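Local coordinates for nonsense-mediated mRNA decay protein 2 (Saccharomyces cerevisiae, PDB 4LUN), which takes part in the nonsense-mediated decay of mRNAs containing premature stop codons and interacts through its C-terminus with NAM7/UPF1, this chain holding its N-terminal MIF4G domain, at residues Gly114-Ala119 against Arg145-Leu150; Phe108-Leu113 against Ser164-Pro169; Lys273-Asp276 against Tyr282-Leu285. All blocks are in the same frame, centred on the assembly; numbering follows the deposited sequence.

Interaction 1 (Gly114-Ala119 against Arg145-Leu150)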
loop_
_atom_site.group_PDB
_atom_site.type_symbol
_atom_site.label_atom_id
_atom_site.label_comp_id
_atom_site.label_asym_id
_atom_site.label_seq_id
_atom_site.Cartn_x
_atom_site.Cartn_y
_atom_site.Cartn_z
ATOM N N GLY A 114 2.946 -6.240 -13.089
ATOM C CA GLY A 114 4.369 -6.469 -12.911
ATOM C C GLY A 114 5.142 -5.180 -12.718
ATOM O O GLY A 114 6.050 -5.111 -11.885
ATOM N N ALA A 115 4.776 -4.154 -13.484
ATOM C CA ALA A 115 5.437 -2.857 -13.380
ATOM C C ALA A 115 5.009 -2.142 -12.108
ATOM O O ALA A 115 5.824 -1.491 -11.441
ATOM C CB ALA A 115 5.125 -2.004 -14.598
ATOM N N PHE A 116 3.723 -2.242 -11.772
ATOM C CA PHE A 116 3.226 -1.571 -10.574
ATOM C C PHE A 116 3.883 -2.111 -9.294
ATOM O O PHE A 116 4.164 -1.350 -8.371
ATOM C CB PHE A 116 1.696 -1.660 -10.479
ATOM C CG PHE A 116 1.109 -0.789 -9.397
ATOM C CD1 PHE A 116 0.765 0.530 -9.653
ATOM C CD2 PHE A 116 0.936 -1.281 -8.115
ATOM C CE1 PHE A 116 0.244 1.344 -8.642
ATOM C CE2 PHE A 116 0.409 -0.484 -7.110
ATOM C CZ PHE A 116 0.066 0.830 -7.370
ATOM N N LEU A 117 4.154 -3.412 -9.250
ATOM C CA LEU A 117 4.732 -4.044 -8.063
ATOM C C LEU A 117 6.144 -3.546 -7.756
ATOM O O LEU A 117 6.639 -3.707 -6.630
ATOM C CB LEU A 117 4.724 -5.570 -8.214
ATOM C CG LEU A 117 3.355 -6.244 -8.090
ATOM C CD1 LEU A 117 3.417 -7.705 -8.573
ATOM C CD2 LEU A 117 2.889 -6.184 -6.626
ATOM N N GLN A 118 6.796 -2.957 -8.760
ATOM C CA GLN A 118 8.133 -2.403 -8.555
ATOM C C GLN A 118 8.090 -1.291 -7.509
ATOM O O GLN A 118 9.096 -0.998 -6.860
ATOM C CB GLN A 118 8.705 -1.882 -9.876
ATOM C CG GLN A 118 10.126 -1.341 -9.793
ATOM C CD GLN A 118 11.133 -2.370 -9.305
ATOM O OE1 GLN A 118 11.074 -3.541 -9.676
ATOM N NE2 GLN A 118 12.070 -1.930 -8.467
ATOM N N ALA A 119 6.908 -0.707 -7.306
ATOM C CA ALA A 119 6.743 0.374 -6.326
ATOM C C ALA A 119 6.985 -0.079 -4.887
ATOM O O ALA A 119 7.188 0.738 -3.972
ATOM C CB ALA A 119 5.357 0.979 -6.452
ATOM N N ARG A 145 -2.387 1.469 -1.031
ATOM C CA ARG A 145 -3.836 1.636 -0.942
ATOM C C ARG A 145 -4.475 1.331 -2.287
ATOM O O ARG A 145 -5.460 0.581 -2.379
ATOM C CB ARG A 145 -4.171 3.059 -0.497
ATOM C CG ARG A 145 -5.633 3.266 -0.142
ATOM C CD ARG A 145 -6.414 3.811 -1.302
ATOM N NE ARG A 145 -7.838 3.911 -0.983
ATOM C CZ ARG A 145 -8.409 5.004 -0.492
ATOM N NH1 ARG A 145 -7.678 6.090 -0.269
ATOM N NH2 ARG A 145 -9.710 5.013 -0.232
ATOM N N VAL A 146 -3.892 1.893 -3.337
ATOM C CA VAL A 146 -4.411 1.708 -4.691
ATOM C C VAL A 146 -4.313 0.246 -5.116
ATOM O O VAL A 146 -5.241 -0.299 -5.723
ATOM C CB VAL A 146 -3.689 2.642 -5.692
ATOM C CG1 VAL A 146 -3.997 2.238 -7.131
ATOM C CG2 VAL A 146 -4.105 4.100 -5.438
ATOM N N PHE A 147 -3.183 -0.383 -4.796
ATOM C CA PHE A 147 -3.013 -1.798 -5.086
ATOM C C PHE A 147 -4.131 -2.604 -4.457
ATOM O O PHE A 147 -4.718 -3.474 -5.101
ATOM C CB PHE A 147 -1.687 -2.342 -4.572
ATOM C CG PHE A 147 -1.581 -3.829 -4.717
ATOM C CD1 PHE A 147 -1.076 -4.377 -5.883
ATOM C CD2 PHE A 147 -2.009 -4.674 -3.705
ATOM C CE1 PHE A 147 -1.006 -5.757 -6.046
ATOM C CE2 PHE A 147 -1.941 -6.053 -3.862
ATOM C CZ PHE A 147 -1.429 -6.587 -5.040
ATOM N N THR A 148 -4.404 -2.316 -3.189
ATOM C CA THR A 148 -5.358 -3.106 -2.425
ATOM C C THR A 148 -6.781 -2.929 -2.951
ATOM O O THR A 148 -7.552 -3.900 -3.009
ATOM C CB THR A 148 -5.257 -2.797 -0.924
ATOM O OG1 THR A 148 -3.908 -3.026 -0.508
ATOM C CG2 THR A 148 -6.145 -3.744 -0.128
ATOM N N GLU A 149 -7.114 -1.713 -3.371
ATOM C CA GLU A 149 -8.443 -1.459 -3.913
ATOM C C GLU A 149 -8.628 -2.250 -5.208
ATOM O O GLU A 149 -9.724 -2.772 -5.484
ATOM C CB GLU A 149 -8.673 0.033 -4.176
ATOM C CG GLU A 149 -8.567 0.954 -2.961
ATOM C CD GLU A 149 -9.729 0.839 -1.982
ATOM O OE1 GLU A 149 -10.611 -0.034 -2.160
ATOM O OE2 GLU A 149 -9.751 1.636 -1.019
ATOM N N LEU A 150 -7.558 -2.359 -5.995
ATOM C CA LEU A 150 -7.618 -3.129 -7.245
ATOM C C LEU A 150 -7.559 -4.635 -7.011
ATOM O O LEU A 150 -8.012 -5.432 -7.848
ATOM C CB LEU A 150 -6.498 -2.709 -8.210
ATOM C CG LEU A 150 -6.690 -1.317 -8.792
ATOM C CD1 LEU A 150 -5.392 -0.847 -9.451
ATOM C CD2 LEU A 150 -7.834 -1.344 -9.806
#
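Phe116 reaches from helix 106-116 to the flank of helix 130-152, where its CE2 rests 3.8 Å from CB of Phe147. The approach is lopsided: seen from the Phe147 ring, CD2 of Phe116 lies at the edge, near the ring plane, whereas CB of Phe147 meets the Phe116 ring at a slant. Farther along the same ring, CZ of Phe116 comes within 4.3 Å of CG1 of Val146. Leu117 adds a further contact, its CD2 standing 4.0 Å from CE1 of Phe147. In both phenylalanines CG lies anti to the backbone N (chi1 -170° in Phe116, 173° in Phe147), which carries each ring out from its own backbone into the interface. This is apolar packing between helices in the core of the HEAT-repeat-like, all-helical MIF4G domain, and all four touching residues are buried. Leu80 and Leu81 of helix 69-81 pack on Phe116, Ile186 of helix 182-190 touches both Leu117 and Phe147, and the Phe156 ring meets that of Phe147 with their planes about 30° apart. On the side of helix 130-152 that meets helix 87-104, Arg145 NE forms a 3.0 Å salt bridge to Glu149 OE2, one turn on.

Interaction 2 (Phe108-Leu113 against Ser164-Pro169)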
loop_
_atom_site.group_PDB
_atom_site.type_symbol
_atom_site.label_atom_id
_atom_site.label_comp_id
_atom_site.label_asym_id
_atom_site.label_seq_id
_atom_site.Cartn_x
_atom_site.Cartn_y
_atom_site.Cartn_z
ATOM N N PHE A 108 -3.209 -6.626 -20.946
ATOM C CA PHE A 108 -3.079 -5.310 -20.315
ATOM C C PHE A 108 -2.675 -5.447 -18.848
ATOM O O PHE A 108 -1.716 -4.823 -18.400
ATOM C CB PHE A 108 -4.387 -4.521 -20.412
ATOM C CG PHE A 108 -4.473 -3.348 -19.465
ATOM C CD1 PHE A 108 -3.866 -2.142 -19.771
ATOM C CD2 PHE A 108 -5.180 -3.451 -18.271
ATOM C CE1 PHE A 108 -3.949 -1.064 -18.905
ATOM C CE2 PHE A 108 -5.269 -2.376 -17.400
ATOM C CZ PHE A 108 -4.650 -1.180 -17.716
ATOM N N THR A 109 -3.413 -6.265 -18.107
ATOM C CA THR A 109 -3.237 -6.335 -16.646
ATOM C C THR A 109 -1.931 -6.980 -16.189
ATOM O O THR A 109 -1.322 -6.536 -15.201
ATOM C CB THR A 109 -4.459 -7.004 -15.975
ATOM O OG1 THR A 109 -5.651 -6.377 -16.470
ATOM C CG2 THR A 109 -4.401 -6.850 -14.459
ATOM N N SER A 110 -1.492 -8.027 -16.879
ATOM C CA SER A 110 -0.228 -8.680 -16.530
ATOM C C SER A 110 0.980 -7.736 -16.529
ATOM O O SER A 110 1.655 -7.599 -15.493
ATOM C CB SER A 110 0.022 -9.951 -17.367
ATOM O OG SER A 110 1.352 -10.417 -17.206
ATOM N N PRO A 111 1.261 -7.057 -17.662
ATOM C CA PRO A 111 2.410 -6.143 -17.602
ATOM C C PRO A 111 2.193 -4.942 -16.669
ATOM O O PRO A 111 3.162 -4.446 -16.084
ATOM C CB PRO A 111 2.580 -5.686 -19.059
ATOM C CG PRO A 111 1.252 -5.926 -19.703
ATOM C CD PRO A 111 0.660 -7.115 -19.008
ATOM N N LEU A 112 0.950 -4.491 -16.518
ATOM C CA LEU A 112 0.655 -3.404 -15.596
ATOM C C LEU A 112 0.977 -3.838 -14.168
ATOM O O LEU A 112 1.639 -3.114 -13.430
ATOM C CB LEU A 112 -0.815 -2.979 -15.680
ATOM C CG LEU A 112 -1.269 -2.020 -14.563
ATOM C CD1 LEU A 112 -0.538 -0.697 -14.640
ATOM C CD2 LEU A 112 -2.773 -1.797 -14.564
ATOM N N LEU A 113 0.514 -5.024 -13.788
ATOM C CA LEU A 113 0.742 -5.491 -12.421
ATOM C C LEU A 113 2.227 -5.652 -12.137
ATOM O O LEU A 113 2.714 -5.259 -11.072
ATOM C CB LEU A 113 0.010 -6.811 -12.178
ATOM C CG LEU A 113 0.314 -7.509 -10.852
ATOM C CD1 LEU A 113 -0.066 -6.603 -9.690
ATOM C CD2 LEU A 113 -0.434 -8.825 -10.754
ATOM N N SER A 164 5.354 -15.052 -17.819
ATOM C CA SER A 164 6.794 -15.209 -17.651
ATOM C C SER A 164 7.521 -14.087 -18.386
ATOM O O SER A 164 8.569 -13.611 -17.948
ATOM C CB SER A 164 7.243 -16.565 -18.202
ATOM O OG SER A 164 6.140 -17.431 -18.414
ATOM N N LYS A 165 6.935 -13.666 -19.503
ATOM C CA LYS A 165 7.467 -12.591 -20.333
ATOM C C LYS A 165 7.549 -11.275 -19.559
ATOM O O LYS A 165 8.456 -10.468 -19.774
ATOM C CB LYS A 165 6.581 -12.418 -21.577
ATOM C CG LYS A 165 7.084 -11.418 -22.615
ATOM C CD LYS A 165 7.724 -12.123 -23.810
ATOM C CE LYS A 165 8.004 -11.156 -24.962
ATOM N NZ LYS A 165 6.870 -11.045 -25.929
ATOM N N ASP A 166 6.600 -11.069 -18.651
ATOM C CA ASP A 166 6.512 -9.813 -17.917
ATOM C C ASP A 166 7.318 -9.853 -16.620
ATOM O O ASP A 166 7.131 -10.736 -15.782
ATOM C CB ASP A 166 5.052 -9.464 -17.635
ATOM C CG ASP A 166 4.258 -9.236 -18.901
ATOM O OD1 ASP A 166 4.787 -8.582 -19.825
ATOM O OD2 ASP A 166 3.109 -9.722 -18.978
ATOM N N ALA A 167 8.208 -8.880 -16.465
ATOM C CA ALA A 167 9.129 -8.849 -15.341
ATOM C C ALA A 167 8.426 -8.518 -14.034
ATOM O O ALA A 167 7.479 -7.732 -13.999
ATOM C CB ALA A 167 10.257 -7.852 -15.600
ATOM N N ILE A 168 8.909 -9.128 -12.962
ATOM C CA ILE A 168 8.418 -8.840 -11.624
ATOM C C ILE A 168 9.602 -8.399 -10.764
ATOM O O ILE A 168 10.749 -8.713 -11.089
ATOM C CB ILE A 168 7.713 -10.065 -11.013
ATOM C CG1 ILE A 168 8.664 -11.255 -10.943
ATOM C CG2 ILE A 168 6.498 -10.442 -11.834
ATOM C CD1 ILE A 168 8.348 -12.181 -9.796
ATOM N N PRO A 169 9.337 -7.646 -9.686
ATOM C CA PRO A 169 10.435 -7.107 -8.872
ATOM C C PRO A 169 11.274 -8.204 -8.238
ATOM O O PRO A 169 10.779 -9.307 -7.994
ATOM C CB PRO A 169 9.714 -6.332 -7.758
ATOM C CG PRO A 169 8.331 -6.123 -8.256
ATOM C CD PRO A 169 8.012 -7.236 -9.181
#
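OD2 of Asp166 accepts a short hydrogen bond from OG of Ser110, 2.6 Å away. The hydroxyl comes to the anti side of the carboxylate oxygen, 17° out of the carboxylate plane, so the bond lies fairly close to that plane. Ser110 holds OG anti to its own backbone N (chi1 168°), which turns the hydroxyl from the helix toward the loop. The same OG is also hydrogen-bonded to the backbone N of Glu163, just before the 164-169 segment, and the serine therefore ties the helix to the loop at two points. Asp166 lies over the neighbouring proline as well: its OD1 is 3.7 Å from CB of Pro111, while OD2 is 3.6 Å from CD of that ring. The carboxylate thus spans the pyrrolidine ring from CB to CD, with Pro111 CA 3.8 Å from CG of Asp166. Here a loop without regular secondary structure, running between helices 130-152 and 182-190, is fastened to helix 106-116 at Ser110 and Pro111 within the MIF4G domain. Pro111 has no N-H to give to the preceding turn, and the helix is kinked at this residue. The kink falls at the nearest CA pair of the two segments, with CA of Asp166 5.5 Å from CA of Pro111. Ser110 is buried, whereas Asp166 and Pro111 are partly exposed, placing the polar bond at the margin of the packed core. Beyond the pair, Ile162 touches Ser110 from the loop, and Pro111 also packs on Ile73 of helix 69-81.

Interaction 3 (Lys273-Asp276 against Tyr282-Leu285)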
loop_
_atom_site.group_PDB
_atom_site.type_symbol
_atom_site.label_atom_id
_atom_site.label_comp_id
_atom_site.label_asym_id
_atom_site.label_seq_id
_atom_site.Cartn_x
_atom_site.Cartn_y
_atom_site.Cartn_z
ATOM N N LYS A 273 22.799 23.823 34.595
ATOM C CA LYS A 273 23.004 23.866 33.148
ATOM C C LYS A 273 21.790 23.360 32.374
ATOM O O LYS A 273 21.211 22.332 32.726
ATOM C CB LYS A 273 24.219 23.014 32.768
ATOM C CG LYS A 273 25.547 23.544 33.276
ATOM C CD LYS A 273 26.025 24.694 32.410
ATOM C CE LYS A 273 27.313 25.289 32.945
ATOM N NZ LYS A 273 27.836 26.343 32.024
ATOM N N LEU A 274 21.422 24.060 31.304
ATOM C CA LEU A 274 20.303 23.628 30.473
ATOM C C LEU A 274 20.627 22.356 29.706
ATOM O O LEU A 274 19.762 21.508 29.508
ATOM C CB LEU A 274 19.912 24.712 29.469
ATOM C CG LEU A 274 19.427 26.038 30.034
ATOM C CD1 LEU A 274 18.941 26.910 28.883
ATOM C CD2 LEU A 274 18.321 25.817 31.052
ATOM N N ARG A 275 21.870 22.234 29.257
ATOM C CA ARG A 275 22.249 21.124 28.391
ATOM C C ARG A 275 23.348 20.283 29.026
ATOM O O ARG A 275 24.140 20.770 29.824
ATOM C CB ARG A 275 22.729 21.629 27.026
ATOM C CG ARG A 275 21.703 22.445 26.252
ATOM C CD ARG A 275 20.409 21.690 26.010
ATOM N NE ARG A 275 20.531 20.672 24.964
ATOM C CZ ARG A 275 19.499 20.026 24.430
ATOM N NH1 ARG A 275 18.264 20.298 24.828
ATOM N NH2 ARG A 275 19.696 19.120 23.486
ATOM N N ASP A 276 23.386 19.014 28.640
ATOM C CA ASP A 276 24.381 18.061 29.104
ATOM C C ASP A 276 24.315 16.900 28.122
ATOM O O ASP A 276 23.459 16.888 27.235
ATOM C CB ASP A 276 24.058 17.586 30.524
ATOM C CG ASP A 276 22.617 17.119 30.670
ATOM O OD1 ASP A 276 22.257 16.130 30.017
ATOM O OD2 ASP A 276 21.855 17.730 31.456
ATOM N N TYR A 282 19.087 12.127 24.369
ATOM C CA TYR A 282 17.634 12.060 24.516
ATOM C C TYR A 282 16.939 12.671 23.304
ATOM O O TYR A 282 15.993 12.100 22.762
ATOM C CB TYR A 282 17.247 12.827 25.789
ATOM C CG TYR A 282 15.760 13.031 25.989
ATOM C CD1 TYR A 282 14.998 12.079 26.658
ATOM C CD2 TYR A 282 15.131 14.193 25.543
ATOM C CE1 TYR A 282 13.638 12.267 26.853
ATOM C CE2 TYR A 282 13.782 14.394 25.735
ATOM C CZ TYR A 282 13.037 13.433 26.396
ATOM O OH TYR A 282 11.687 13.638 26.595
ATOM N N ASP A 283 17.411 13.841 22.882
ATOM C CA ASP A 283 16.803 14.557 21.756
ATOM C C ASP A 283 16.825 13.742 20.457
ATOM O O ASP A 283 15.904 13.831 19.645
ATOM C CB ASP A 283 17.486 15.913 21.545
ATOM C CG ASP A 283 17.002 16.975 22.517
ATOM O OD1 ASP A 283 16.042 16.712 23.270
ATOM O OD2 ASP A 283 17.571 18.091 22.519
ATOM N N LYS A 284 17.864 12.935 20.281
ATOM C CA LYS A 284 17.972 12.055 19.117
ATOM C C LYS A 284 17.031 10.857 19.172
ATOM O O LYS A 284 16.569 10.381 18.137
ATOM C CB LYS A 284 19.408 11.543 18.959
ATOM C CG LYS A 284 20.423 12.612 18.598
ATOM C CD LYS A 284 21.787 11.984 18.322
ATOM C CE LYS A 284 22.845 13.035 18.014
ATOM N NZ LYS A 284 23.628 13.405 19.224
ATOM N N LEU A 285 16.760 10.355 20.375
ATOM C CA LEU A 285 15.932 9.167 20.530
ATOM C C LEU A 285 14.447 9.471 20.632
ATOM O O LEU A 285 13.616 8.648 20.247
ATOM C CB LEU A 285 16.350 8.383 21.772
ATOM C CG LEU A 285 17.599 7.522 21.649
ATOM C CD1 LEU A 285 17.879 6.851 22.987
ATOM C CD2 LEU A 285 17.409 6.482 20.540
#
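Arg275 and Asp283 meet through a salt bridge in which NH2 of Arg275 stands 2.6 Å from OD2 of Asp283. The bond is nearly straight at the donor, with an N-H...O angle of 171°, and OD2 lies almost exactly in the guanidinium plane, at its edge. The carboxylate is turned differently: the donor comes from above its plane, and the two flat groups are inclined by 40°. NH1 of Arg275 adds only a weak bond to OD2 of Asp283, at 3.3 Å, so the grip is two-pronged but uneven and centres on a single carboxylate oxygen. Arg275 gets there by bending at chi2 and chi3, which brings the guanidinium along the start of helix 277-303 to meet Asp283 arriving from the opposite direction; the bridge spans the junction between the loop and the first turns of the helix. This meeting of charged groups is the tight part; the two backbones stay well apart, with CA of Arg275 10.8 Å from CA of Asp283. The rim is loose: only the charged ends meet, Arg275 is exposed, and a crystal neighbour also touches it, so its pose may owe something to the lattice. Just beyond, Asp276 is the N-cap of the helix, its OD1 accepting the backbone N of Val279. Putting an asparagine in place of Asp283 would probably weaken the hold on NH2, because the negative charge facing the guanidinium would be lost. With Asp283 at NH2 and Glu280 in a salt bridge at NE, the charge of Arg275 is probably balanced in large part locally.

Interactions 1 and 2 lie side by side in the MIF4G domain, their centres about 12 Å apart, and both draw on helix 106-116. Along the chain, interaction 1 is nested inside the loop closed by interaction 2. They also touch directly: Pro169 packs against the backbone of Leu117 and Gln118, and Leu113 meets the Phe147 ring, so both belong to one packed region of the domain. Interaction 3 comes later in the sequence, on the helical hairpin 231-271 and 277-303, its centre about 43 Å from that of interaction 1 and about 51 Å from that of interaction 2. It is a separate surface contact, across the chain's centre from interaction 2, local to one helix start.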